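PDB 6ACS: ditrans,polycis-undecaprenyl-diphosphate synthase ((2E,6E)-farnesyl-diphosphate specific) from Acinetobacter baumannii, which probably condenses isopentenyl diphosphate stepwise with farnesyl diphosphate to make undecaprenyl diphosphate, the precursor of the lipid carrier for bacterial cell wall polysaccharides. Local coordinates for residues 182-187 and 199-204. Residues are numbered along the deposited sequence; the frame is centred on the assembly and turned at random.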
ATOM      1  N   ASP B 182      -6.055  -8.969  -4.388  1.00 19.41           N
ATOM      2  CA  ASP B 182      -6.745  -8.354  -5.519  1.00 22.92           C
ATOM      3  C   ASP B 182      -7.791  -7.357  -5.086  1.00 20.62           C
ATOM      4  O   ASP B 182      -8.076  -6.387  -5.819  1.00 20.38           O
ATOM      5  CB  ASP B 182      -7.475  -9.414  -6.346  1.00 29.65           C
ATOM      6  CG  ASP B 182      -6.559 -10.389  -6.974  1.00 43.57           C
ATOM      7  OD1 ASP B 182      -5.548  -9.968  -7.575  1.00 50.31           O
ATOM      8  OD2 ASP B 182      -6.858 -11.583  -6.873  1.00 49.50           O
ATOM      9  N   LEU B 183      -8.433  -7.636  -3.955  1.00 20.20           N
ATOM     10  CA  LEU B 183      -9.508  -6.776  -3.482  1.00 19.53           C
ATOM     11  C   LEU B 183      -9.356  -6.592  -1.985  1.00 20.40           C
ATOM     12  O   LEU B 183      -9.314  -7.580  -1.251  1.00 20.64           O
ATOM     13  CB  LEU B 183     -10.870  -7.407  -3.780  1.00 17.99           C
ATOM     14  CG  LEU B 183     -12.078  -6.707  -3.145  1.00 20.01           C
ATOM     15  CD1 LEU B 183     -12.264  -5.276  -3.692  1.00 20.04           C
ATOM     16  CD2 LEU B 183     -13.338  -7.542  -3.424  1.00 21.73           C
ATOM     17  N   LEU B 184      -9.315  -5.341  -1.530  1.00 19.30           N
ATOM     18  CA  LEU B 184      -9.268  -5.056  -0.102  1.00 19.36           C
ATOM     19  C   LEU B 184     -10.507  -4.243   0.239  1.00 23.78           C
ATOM     20  O   LEU B 184     -10.708  -3.165  -0.319  1.00 23.57           O
ATOM     21  CB  LEU B 184      -7.984  -4.311   0.273  1.00 21.11           C
ATOM     22  CG  LEU B 184      -7.746  -4.017   1.763  1.00 24.13           C
ATOM     23  CD1 LEU B 184      -6.236  -3.854   1.995  1.00 31.09           C
ATOM     24  CD2 LEU B 184      -8.498  -2.787   2.223  1.00 24.02           C
ATOM     25  N   ILE B 185     -11.300  -4.735   1.189  1.00 19.16           N
ATOM     26  CA  ILE B 185     -12.527  -4.086   1.647  1.00 19.56           C
ATOM     27  C   ILE B 185     -12.253  -3.466   3.001  1.00 22.16           C
ATOM     28  O   ILE B 185     -11.733  -4.141   3.895  1.00 22.39           O
ATOM     29  CB  ILE B 185     -13.665  -5.112   1.772  1.00 21.20           C
ATOM     30  CG1 ILE B 185     -14.032  -5.662   0.413  1.00 22.25           C
ATOM     31  CG2 ILE B 185     -14.890  -4.528   2.508  1.00 21.76           C
ATOM     32  CD1 ILE B 185     -14.839  -6.949   0.504  1.00 23.45           C
ATOM     33  N   ARG B 186     -12.656  -2.217   3.183  1.00 22.51           N
ATOM     34  CA  ARG B 186     -12.637  -1.634   4.517  1.00 24.53           C
ATOM     35  C   ARG B 186     -14.021  -1.120   4.868  1.00 25.55           C
ATOM     36  O   ARG B 186     -14.552  -0.238   4.184  1.00 24.67           O
ATOM     37  CB  ARG B 186     -11.635  -0.505   4.640  1.00 22.86           C
ATOM     38  CG  ARG B 186     -11.772   0.046   6.024  1.00 27.18           C
ATOM     39  CD  ARG B 186     -10.752   0.994   6.387  1.00 30.56           C
ATOM     40  NE  ARG B 186     -10.999   1.433   7.758  1.00 30.47           N
ATOM     41  CZ  ARG B 186     -10.056   1.935   8.531  1.00 29.33           C
ATOM     42  NH1 ARG B 186      -8.832   2.050   8.055  1.00 33.53           N
ATOM     43  NH2 ARG B 186     -10.340   2.335   9.764  1.00 30.40           N
ATOM     44  N   THR B 187     -14.576  -1.637   5.965  1.00 25.50           N
ATOM     45  CA  THR B 187     -15.859  -1.192   6.479  1.00 25.13           C
ATOM     46  C   THR B 187     -15.638  -0.072   7.494  1.00 23.98           C
ATOM     47  O   THR B 187     -14.507   0.270   7.845  1.00 26.05           O
ATOM     48  CB  THR B 187     -16.618  -2.375   7.107  1.00 28.81           C
ATOM     49  OG1 THR B 187     -15.889  -2.866   8.246  1.00 27.84           O
ATOM     50  CG2 THR B 187     -16.740  -3.508   6.100  1.00 27.56           C
ATOM     51  N   TRP B 199       2.529  -4.268   1.551  1.00 21.64           N
ATOM     52  CA  TRP B 199       3.240  -4.927   0.458  1.00 22.14           C
ATOM     53  C   TRP B 199       2.279  -5.736  -0.406  1.00 22.74           C
ATOM     54  O   TRP B 199       2.311  -5.654  -1.642  1.00 23.50           O
ATOM     55  CB  TRP B 199       4.347  -5.815   1.040  1.00 19.78           C
ATOM     56  CG  TRP B 199       5.180  -6.562   0.026  1.00 19.38           C
ATOM     57  CD1 TRP B 199       4.877  -7.766  -0.570  1.00 21.20           C
ATOM     58  CD2 TRP B 199       6.457  -6.172  -0.488  1.00 21.09           C
ATOM     59  NE1 TRP B 199       5.889  -8.135  -1.439  1.00 23.36           N
ATOM     60  CE2 TRP B 199       6.874  -7.175  -1.392  1.00 22.06           C
ATOM     61  CE3 TRP B 199       7.298  -5.071  -0.263  1.00 20.54           C
ATOM     62  CZ2 TRP B 199       8.085  -7.104  -2.071  1.00 19.89           C
ATOM     63  CZ3 TRP B 199       8.498  -5.019  -0.939  1.00 19.21           C
ATOM     64  CH2 TRP B 199       8.874  -6.011  -1.831  1.00 19.71           C
ATOM     65  N   GLN B 200       1.409  -6.525   0.240  1.00 19.68           N
ATOM     66  CA  GLN B 200       0.603  -7.517  -0.457  1.00 20.40           C
ATOM     67  C   GLN B 200      -0.555  -6.892  -1.222  1.00 23.97           C
ATOM     68  O   GLN B 200      -1.080  -7.517  -2.150  1.00 22.29           O
ATOM     69  CB  GLN B 200       0.055  -8.536   0.546  1.00 20.00           C
ATOM     70  CG  GLN B 200       1.147  -9.284   1.359  1.00 19.26           C
ATOM     71  CD  GLN B 200       1.543  -8.609   2.677  1.00 20.56           C
ATOM     72  OE1 GLN B 200       1.412  -7.400   2.851  1.00 21.04           O
ATOM     73  NE2 GLN B 200       2.042  -9.408   3.607  1.00 21.39           N
ATOM     74  N   ALA B 201      -0.942  -5.676  -0.870  1.00 23.93           N
ATOM     75  CA  ALA B 201      -2.068  -5.013  -1.519  1.00 25.00           C
ATOM     76  C   ALA B 201      -1.612  -3.894  -2.445  1.00 23.09           C
ATOM     77  O   ALA B 201      -2.408  -3.001  -2.777  1.00 23.17           O
ATOM     78  CB  ALA B 201      -3.041  -4.487  -0.461  1.00 27.26           C
ATOM     79  N   ALA B 202      -0.363  -3.960  -2.918  1.00 21.43           N
ATOM     80  CA  ALA B 202       0.190  -2.880  -3.730  1.00 21.92           C
ATOM     81  C   ALA B 202      -0.650  -2.592  -4.957  1.00 20.35           C
ATOM     82  O   ALA B 202      -0.684  -1.444  -5.423  1.00 21.08           O
ATOM     83  CB  ALA B 202       1.601  -3.215  -4.192  1.00 22.40           C
ATOM     84  N   TYR B 203      -1.300  -3.617  -5.518  1.00 19.35           N
ATOM     85  CA  TYR B 203      -2.150  -3.431  -6.692  1.00 19.56           C
ATOM     86  C   TYR B 203      -3.615  -3.788  -6.427  1.00 19.34           C
ATOM     87  O   TYR B 203      -4.394  -3.933  -7.385  1.00 19.68           O
ATOM     88  CB  TYR B 203      -1.619  -4.238  -7.870  1.00 22.65           C
ATOM     89  CG  TYR B 203      -0.291  -3.736  -8.384  1.00 23.70           C
ATOM     90  CD1 TYR B 203      -0.223  -2.621  -9.204  1.00 27.70           C
ATOM     91  CD2 TYR B 203       0.889  -4.375  -8.035  1.00 26.39           C
ATOM     92  CE1 TYR B 203       1.003  -2.164  -9.689  1.00 29.66           C
ATOM     93  CE2 TYR B 203       2.107  -3.924  -8.511  1.00 30.07           C
ATOM     94  CZ  TYR B 203       2.154  -2.832  -9.336  1.00 32.04           C
ATOM     95  OH  TYR B 203       3.371  -2.395  -9.797  1.00 41.68           O
ATOM     96  N   ALA B 204      -4.015  -3.907  -5.162  1.00 17.76           N
ATOM     97  CA  ALA B 204      -5.396  -4.269  -4.845  1.00 20.97           C
ATOM     98  C   ALA B 204      -6.372  -3.158  -5.215  1.00 20.10           C
ATOM     99  O   ALA B 204      -6.092  -1.967  -5.019  1.00 18.96           O
ATOM    100  CB  ALA B 204      -5.552  -4.569  -3.351  1.00 20.06           C
TER
HETATM  101  O   HOH W   1      -6.609  -5.810  -8.310  1.00 26.88           O
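Leu184 meets two alanine methyls. One branch, CD1, reaches CB of Ala201 at 4.1 Å, and the stem of the side chain, CB, lies 4.4 Å from CB of Ala204. CG stands anti to the backbone N (chi1 -176°), which carries the branched end past Ala204 to Ala201. Just before strand 183-186 the contact passes to the backbone. CA of Ala204 approaches O of Asp182 at 3.6 Å, a CA-H...O contact with an angle of 130° at the hydrogen. A water lies 2.9 Å from Asp182 O and 3.0 Å from Tyr203 O, within hydrogen-bonding distance of each.

The type I turn from Ala201 to Ala204 brings the two methyls to the leucine. It is closed by a hydrogen bond from Ala204 N to Ala201 O, 3.0 Å. Glu205, predicted to bind magnesium, follows directly and makes backbone hydrogen bonds to Asp182 and Leu184; strands 183-186 and 205-208 run parallel. Strand 183-186 ends in Arg186, predicted to bind substrate and salt-bridged to Asp18, the predicted catalytic and magnesium residue. The Asp182 carboxylate turns to Gln241 and the backbone N of Gln11, and Tyr203 O also accepts a bond from Arg192 of the second subunit.

No direct hydrogen bond joins the two segments. The turn meets 182-187 through small apolar contacts and one CA-H...O approach, with a water near both, beside the dimer interface.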